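PDB 1WX1: nicotinate-nucleotide--dimethylbenzimidazole phosphoribosyltransferase, which probably catalyses transfer of the phosphoribosyl group from nicotinate mononucleotide to 5,6-dimethylbenzimidazole, yielding alpha-ribazole 5'-phosphate for cobalamin biosynthesis. Local coordinates for residues P67-V70 with T71-V75; G81-A84 with I85-F88; V98-V101 with G102-G105; A160-G164 with I165-T169. All blocks are in the same frame, centred on the assembly; numbering follows the deposited sequence.

The four contacts are local and follow one another along the chain; none nests in or crosses another. Interaction 1 closes the turn by which the loop after strand 47-54 enters helix 70-79. Interaction 2 takes the chain from the end of that helix into helix 84-91. Interaction 3 closes the bend where strand 94-100 runs into its loop, and interaction 4 the turn between strand 157-163 and helix 167-179; both strands belong to the same parallel sheet. Interaction 1 touches the other three, which do not touch each other: Met74 packs on Ala83, Arg72 and Thr71 on Val103, and Thr71 OG1 probably bonds Ile165 N.

Interaction 1 of 4, residues P67-V70 with T71-V75; sequences PQEV and TRQMV
Gln73 folds back along the first turn of helix 70-79 to meet Glu69, the two side chains slanting across each other with amide and carboxylate planes 38° apart. Because CG of Gln73 stands anti to its own carbonyl carbon (chi1 -57°), the extended chain is carried over the Glu69 backbone, Gln73 CG coming 3.1 Å from Glu69 O. The amide then faces two ways. NE2 of Gln73 lies 3.2 Å from Glu69 OE1, whereas Gln73 OE1 comes 3.5 Å from Val70 CA and is hydrogen-bonded to the backbone N of Ser333 of the second subunit. An alanine in place of Gln73 would probably leave that Ser333 N without its acceptor and the side of Glu69 uncovered. A type I beta turn, Pro67 to Val70, delivers the chain into the helix, whose opening bonds are Gln73 N to Glu69 O (3.1 Å) and Met74 N to Val70 O (2.7 Å). Gln68 O accepts Thr71 N and also a water that in turn accepts Arg72 N. Val70 and Met74 lie side by side and point the same way, with Val70 CG1 3.7 Å from Met74 CG; beyond that, Met74 bends off toward Glu304, the predicted proton acceptor.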
# COMPACT_ATOMS: atom_id res chain seq x y z
N PRO A 67 22.66 -15.42 -15.18
CA PRO A 67 23.01 -15.61 -16.59
C PRO A 67 21.94 -14.99 -17.48
O PRO A 67 20.77 -14.95 -17.12
CB PRO A 67 23.08 -17.13 -16.73
CG PRO A 67 22.04 -17.60 -15.75
CD PRO A 67 22.32 -16.71 -14.55
N GLN A 68 22.35 -14.52 -18.66
CA GLN A 68 21.46 -13.88 -19.61
C GLN A 68 20.19 -14.67 -19.93
O GLN A 68 19.13 -14.07 -20.15
CB GLN A 68 22.22 -13.59 -20.90
CG GLN A 68 21.44 -12.78 -21.91
CD GLN A 68 22.34 -12.15 -22.95
OE1 GLN A 68 22.91 -12.84 -23.80
NE2 GLN A 68 22.48 -10.83 -22.89
N GLU A 69 20.31 -15.99 -19.96
CA GLU A 69 19.19 -16.87 -20.28
C GLU A 69 17.97 -16.67 -19.40
O GLU A 69 16.87 -17.01 -19.79
CB GLU A 69 19.63 -18.35 -20.16
CG GLU A 69 20.10 -18.73 -18.78
CD GLU A 69 20.73 -20.11 -18.70
OE1 GLU A 69 20.09 -21.10 -19.13
OE2 GLU A 69 21.87 -20.19 -18.21
N VAL A 70 18.18 -16.12 -18.20
CA VAL A 70 17.08 -15.89 -17.27
C VAL A 70 15.99 -14.96 -17.81
O VAL A 70 14.82 -15.11 -17.46
CB VAL A 70 17.62 -15.34 -15.92
CG1 VAL A 70 16.46 -14.95 -15.01
CG2 VAL A 70 18.47 -16.42 -15.24
N THR A 71 16.36 -14.02 -18.67
CA THR A 71 15.36 -13.11 -19.24
C THR A 71 14.30 -13.92 -19.98
O THR A 71 13.10 -13.78 -19.73
CB THR A 71 16.00 -12.11 -20.22
OG1 THR A 71 17.03 -11.37 -19.55
CG2 THR A 71 14.95 -11.13 -20.74
N ARG A 72 14.74 -14.76 -20.91
CA ARG A 72 13.82 -15.58 -21.68
C ARG A 72 13.04 -16.55 -20.79
O ARG A 72 11.83 -16.75 -20.97
CB ARG A 72 14.57 -16.36 -22.75
CG ARG A 72 13.68 -17.31 -23.54
CD ARG A 72 14.40 -17.95 -24.72
NE ARG A 72 13.52 -18.90 -25.38
CZ ARG A 72 13.22 -20.10 -24.90
NH1 ARG A 72 13.76 -20.52 -23.75
NH2 ARG A 72 12.37 -20.88 -25.54
N GLN A 73 13.73 -17.16 -19.84
CA GLN A 73 13.08 -18.11 -18.94
C GLN A 73 12.02 -17.40 -18.10
O GLN A 73 10.96 -17.96 -17.84
CB GLN A 73 14.12 -18.76 -18.03
CG GLN A 73 15.23 -19.48 -18.80
CD GLN A 73 16.32 -19.98 -17.89
OE1 GLN A 73 16.60 -19.38 -16.85
NE2 GLN A 73 16.96 -21.08 -18.28
N MET A 74 12.30 -16.17 -17.69
CA MET A 74 11.32 -15.43 -16.89
C MET A 74 10.13 -15.03 -17.74
O MET A 74 9.01 -14.98 -17.23
CB MET A 74 11.97 -14.21 -16.24
CG MET A 74 12.77 -14.55 -14.99
SD MET A 74 11.73 -15.34 -13.72
CE MET A 74 10.56 -14.01 -13.37
N VAL A 75 10.35 -14.75 -19.02
CA VAL A 75 9.23 -14.41 -19.89
C VAL A 75 8.30 -15.62 -19.95
O VAL A 75 7.08 -15.48 -19.85
CB VAL A 75 9.69 -14.07 -21.33
CG1 VAL A 75 8.49 -14.08 -22.28
CG2 VAL A 75 10.33 -12.68 -21.34
O HOH W 1 17.39 -14.38 -22.15

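Interaction 2 of 4, residues G81-A84 with I85-F88; sequences GGAA and INQF
Gly81 lies against the side-chain amide of Asn86, its CA 3.4 Å from Asn86 CG. It ends helix 70-79 in a Schellman motif with positive phi (71°). Gly81 O is 2.9 Å from Gln87 NE2, but the angle is too poor for a hydrogen bond; the other end of that amide, Gln87 OE1, is bonded to Arg320 NE of the second subunit. Gly82 carries the chain onward and makes backbone hydrogen bonds to the same subunit. Ala83 is the N-cap of helix 84-91. Ala83 N donates to Asn86 OD1 (3.1 Å), the backward half of a capping box; alanine has no side-chain acceptor with which to supply the other half. Asn86 reaches Ala83 N with its CG anti to its own carbonyl carbon (chi1 -60°), and its ND2 is held by Phe78 O of the preceding helix. Ala83 O receives Gln87 N at 3.3 Å and, weakly, Asn86 N. After Ala84 the buried first turn has a further partner: Glu304 OE1, of the predicted proton acceptor, accepts Ile85 N. Ala84 O takes Phe88 N at 2.9 Å, the donor lying almost on the extended C=O line, and the same oxygen sits over one face of the Phe88 ring, 3.5 Å from Phe88 CG.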
# COMPACT_ATOMS: atom_id res chain seq x y z
N GLY A 81 2.28 -17.90 -15.63
CA GLY A 81 1.76 -17.36 -14.39
C GLY A 81 2.49 -17.64 -13.10
O GLY A 81 1.89 -17.54 -12.03
N GLY A 82 3.78 -17.95 -13.18
CA GLY A 82 4.53 -18.26 -11.98
C GLY A 82 5.43 -17.16 -11.41
O GLY A 82 6.14 -17.40 -10.44
N ALA A 83 5.39 -15.97 -11.99
CA ALA A 83 6.23 -14.87 -11.51
C ALA A 83 5.52 -14.00 -10.48
O ALA A 83 4.30 -14.06 -10.32
CB ALA A 83 6.70 -14.01 -12.67
N ALA A 84 6.29 -13.17 -9.78
CA ALA A 84 5.73 -12.29 -8.77
C ALA A 84 4.67 -11.38 -9.39
O ALA A 84 3.59 -11.18 -8.81
CB ALA A 84 6.84 -11.44 -8.14
N ILE A 85 4.96 -10.85 -10.57
CA ILE A 85 4.02 -9.95 -11.23
C ILE A 85 2.66 -10.62 -11.47
O ILE A 85 1.62 -9.98 -11.31
CB ILE A 85 4.59 -9.40 -12.57
CG1 ILE A 85 3.65 -8.32 -13.12
CG2 ILE A 85 4.76 -10.52 -13.59
CD1 ILE A 85 3.48 -7.13 -12.18
N ASN A 86 2.66 -11.89 -11.85
CA ASN A 86 1.39 -12.58 -12.08
C ASN A 86 0.59 -12.67 -10.79
O ASN A 86 -0.63 -12.50 -10.80
CB ASN A 86 1.61 -14.01 -12.60
CG ASN A 86 2.37 -14.05 -13.90
OD1 ASN A 86 3.57 -14.30 -13.91
ND2 ASN A 86 1.68 -13.78 -15.00
N GLN A 87 1.27 -12.95 -9.69
CA GLN A 87 0.62 -13.08 -8.39
C GLN A 87 0.04 -11.76 -7.89
O GLN A 87 -1.09 -11.72 -7.39
CB GLN A 87 1.60 -13.64 -7.35
CG GLN A 87 2.17 -15.01 -7.70
CD GLN A 87 1.11 -15.99 -8.17
OE1 GLN A 87 0.05 -16.13 -7.56
NE2 GLN A 87 1.39 -16.69 -9.27
N PHE A 88 0.81 -10.69 -8.04
CA PHE A 88 0.35 -9.38 -7.60
C PHE A 88 -0.79 -8.88 -8.48
O PHE A 88 -1.73 -8.26 -7.99
CB PHE A 88 1.51 -8.38 -7.61
CG PHE A 88 2.58 -8.67 -6.57
CD1 PHE A 88 2.37 -9.63 -5.58
CD2 PHE A 88 3.77 -7.95 -6.56
CE1 PHE A 88 3.34 -9.89 -4.61
CE2 PHE A 88 4.74 -8.20 -5.59
CZ PHE A 88 4.52 -9.17 -4.61

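Interaction 3 of 4, residues V98-V101 with G102-G105; sequences VLDV and GVVG
The carboxylate of Asp100 lies across the flank of Val103, with Asp100 OD2 3.4 Å from Val103 CB. Where strand 94-100 of the six-stranded parallel sheet gives way to the loop that follows, this oxygen gathers two consecutive backbone amides. Gly102 N, two residues on, closes an Asx turn with Asp100 OD2 at 2.9 Å, a weak bond bent to 128°. Val103 N makes the stronger link: it meets Asp100 OD2 at 2.8 Å on the syn side, 20° out of the carboxylate plane, and nearly straight at 170°. With CG anti to the backbone N and beside the carbonyl carbon, the Asp100 side chain leans forward along the chain, which turns a corner at Val101, and so brings OD2 to both amides. The second oxygen, OD1, forms a salt bridge with Lys117 NZ, and the same ammonium group is hydrogen-bonded to Val103 O and Gly105 O. Carboxylate and lysine thus hold the bend from both donor and acceptor sides of the loop backbone. An alanine here would probably leave the buried Val103 N without its acceptor and Lys117 without its anionic mate, freeing the loop to shift. Val103 also packs on Thr71 and Arg72 of helix 70-79, and Val103 CG2 rests 3.5 Å from Asp100 OD2.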
# COMPACT_ATOMS: atom_id res chain seq x y z
N VAL A 98 2.79 -9.20 -21.96
CA VAL A 98 4.23 -9.29 -22.08
C VAL A 98 4.62 -8.86 -23.49
O VAL A 98 3.96 -9.21 -24.46
CB VAL A 98 4.74 -10.74 -21.84
CG1 VAL A 98 6.26 -10.78 -21.92
CG2 VAL A 98 4.29 -11.22 -20.46
N LEU A 99 5.69 -8.08 -23.59
CA LEU A 99 6.16 -7.59 -24.88
C LEU A 99 7.63 -7.96 -25.06
O LEU A 99 8.48 -7.56 -24.26
CB LEU A 99 6.00 -6.07 -24.96
CG LEU A 99 6.72 -5.34 -26.09
CD1 LEU A 99 6.09 -5.71 -27.43
CD2 LEU A 99 6.64 -3.83 -25.87
N ASP A 100 7.92 -8.73 -26.10
CA ASP A 100 9.30 -9.10 -26.39
C ASP A 100 9.82 -8.14 -27.45
O ASP A 100 9.36 -8.17 -28.59
CB ASP A 100 9.40 -10.53 -26.93
CG ASP A 100 10.79 -10.86 -27.49
OD1 ASP A 100 10.92 -11.84 -28.26
OD2 ASP A 100 11.76 -10.14 -27.17
N VAL A 101 10.74 -7.26 -27.08
CA VAL A 101 11.32 -6.34 -28.05
C VAL A 101 12.79 -6.67 -28.27
O VAL A 101 13.45 -6.04 -29.09
CB VAL A 101 11.23 -4.84 -27.61
CG1 VAL A 101 9.83 -4.31 -27.88
CG2 VAL A 101 11.62 -4.68 -26.15
N GLY A 102 13.31 -7.67 -27.55
CA GLY A 102 14.72 -8.00 -27.74
C GLY A 102 15.31 -9.13 -26.91
O GLY A 102 16.49 -9.08 -26.55
N VAL A 103 14.51 -10.14 -26.61
CA VAL A 103 15.00 -11.27 -25.83
C VAL A 103 15.80 -12.21 -26.74
O VAL A 103 15.45 -12.38 -27.91
CB VAL A 103 13.82 -12.06 -25.21
CG1 VAL A 103 14.33 -13.34 -24.59
CG2 VAL A 103 13.11 -11.20 -24.15
N VAL A 104 16.87 -12.79 -26.22
CA VAL A 104 17.65 -13.75 -27.02
C VAL A 104 16.88 -15.07 -27.02
O VAL A 104 16.45 -15.55 -25.97
CB VAL A 104 19.05 -13.99 -26.41
CG1 VAL A 104 19.73 -15.16 -27.10
CG2 VAL A 104 19.91 -12.75 -26.56
N GLY A 105 16.68 -15.65 -28.20
CA GLY A 105 15.96 -16.92 -28.27
C GLY A 105 14.52 -16.77 -28.73
O GLY A 105 13.96 -15.68 -28.69

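Interaction 4 of 4, residues A160-G164 with I165-T169; sequences AGDMG and IGNTT
Asn167 reaches from the start of its helix back to Asp162 on the strand, passing the carbonyl oxygen of Gly164 on the way. Asn167 CB is 3.2 Å from Gly164 O and Asn167 CG 3.1 Å from the same oxygen. CG stands between the backbone N and the carbonyl carbon (chi1 77°), which turns the amide toward the strand. OD1 of Asn167 is 3.3 Å from Gly164 O, but both are acceptors and do not bond. Asn167 ND2, at the tip, makes the polar link: it donates to Asp162 OD2 at 2.8 Å, along the anti lone pair of that oxygen and close to the plane of its own amide. Although the side chains cross at about a right angle, carboxylate and amide are nearly coplanar, 23° apart. ND2 is also hydrogen-bonded to Glu229 OE2, so the amide is fixed by two carboxylates. Residues 164-167 form the beta-to-alpha link from strand 157-163 into helix 167-179, a type II beta turn in which Asn167 N bonds Gly164 O at 2.9 Å. Gly166, with positive phi at the third position of the turn, is the N-cap, and its O receives Thr169 N. The other oxygen of Asp162, OD1, accepts the backbone N of Glu304, the predicted proton acceptor, and so connects this turn to the probable active site. Met163 and Ile165 lie side by side, with Met163 CE 4.1 Å from Ile165 CD1, and both pack on helix 70-79, Met163 on Met74 and Phe78 and Ile165 on Val70.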
# COMPACT_ATOMS: atom_id res chain seq x y z
N ALA A 160 3.92 -0.08 -16.36
CA ALA A 160 4.87 -0.75 -17.22
C ALA A 160 5.74 -1.60 -16.31
O ALA A 160 5.92 -1.28 -15.13
CB ALA A 160 5.74 0.26 -17.98
N GLY A 161 6.25 -2.70 -16.85
CA GLY A 161 7.11 -3.59 -16.10
C GLY A 161 8.34 -3.87 -16.95
O GLY A 161 8.30 -3.70 -18.18
N ASP A 162 9.42 -4.31 -16.32
CA ASP A 162 10.65 -4.60 -17.04
C ASP A 162 11.17 -6.00 -16.73
O ASP A 162 10.97 -6.53 -15.65
CB ASP A 162 11.75 -3.63 -16.61
CG ASP A 162 12.15 -3.84 -15.16
OD1 ASP A 162 11.29 -3.65 -14.26
OD2 ASP A 162 13.32 -4.22 -14.91
N MET A 163 11.85 -6.60 -17.71
CA MET A 163 12.47 -7.89 -17.51
C MET A 163 13.66 -7.92 -18.45
O MET A 163 13.50 -7.91 -19.67
CB MET A 163 11.52 -9.05 -17.81
CG MET A 163 12.13 -10.44 -17.51
SD MET A 163 12.67 -10.69 -15.78
CE MET A 163 14.41 -11.17 -16.01
N GLY A 164 14.85 -7.93 -17.87
CA GLY A 164 16.06 -7.96 -18.68
C GLY A 164 17.28 -8.02 -17.80
O GLY A 164 17.58 -7.07 -17.08
N ILE A 165 17.99 -9.14 -17.83
CA ILE A 165 19.20 -9.30 -17.03
C ILE A 165 20.19 -8.23 -17.45
O ILE A 165 20.48 -8.06 -18.63
CB ILE A 165 19.82 -10.70 -17.23
CG1 ILE A 165 18.86 -11.78 -16.72
CG2 ILE A 165 21.15 -10.79 -16.49
CD1 ILE A 165 18.43 -11.60 -15.28
N GLY A 166 20.70 -7.48 -16.47
CA GLY A 166 21.64 -6.42 -16.74
C GLY A 166 20.99 -5.08 -17.05
O GLY A 166 21.69 -4.11 -17.33
N ASN A 167 19.67 -5.00 -16.98
CA ASN A 167 19.03 -3.74 -17.32
C ASN A 167 19.17 -2.61 -16.29
O ASN A 167 18.88 -1.46 -16.61
CB ASN A 167 17.56 -3.96 -17.71
CG ASN A 167 16.65 -4.20 -16.53
OD1 ASN A 167 17.08 -4.29 -15.39
ND2 ASN A 167 15.35 -4.30 -16.82
N THR A 168 19.64 -2.91 -15.09
CA THR A 168 19.82 -1.83 -14.11
C THR A 168 21.04 -1.01 -14.52
O THR A 168 21.16 0.16 -14.17
CB THR A 168 19.99 -2.37 -12.67
OG1 THR A 168 21.21 -3.10 -12.57
CG2 THR A 168 18.83 -3.28 -12.31
N THR A 169 21.95 -1.61 -15.27
CA THR A 169 23.13 -0.88 -15.73
C THR A 169 22.69 0.02 -16.88
O THR A 169 23.06 1.20 -16.92
CB THR A 169 24.25 -1.84 -16.20
OG1 THR A 169 24.70 -2.60 -15.08
CG2 THR A 169 25.42 -1.06 -16.76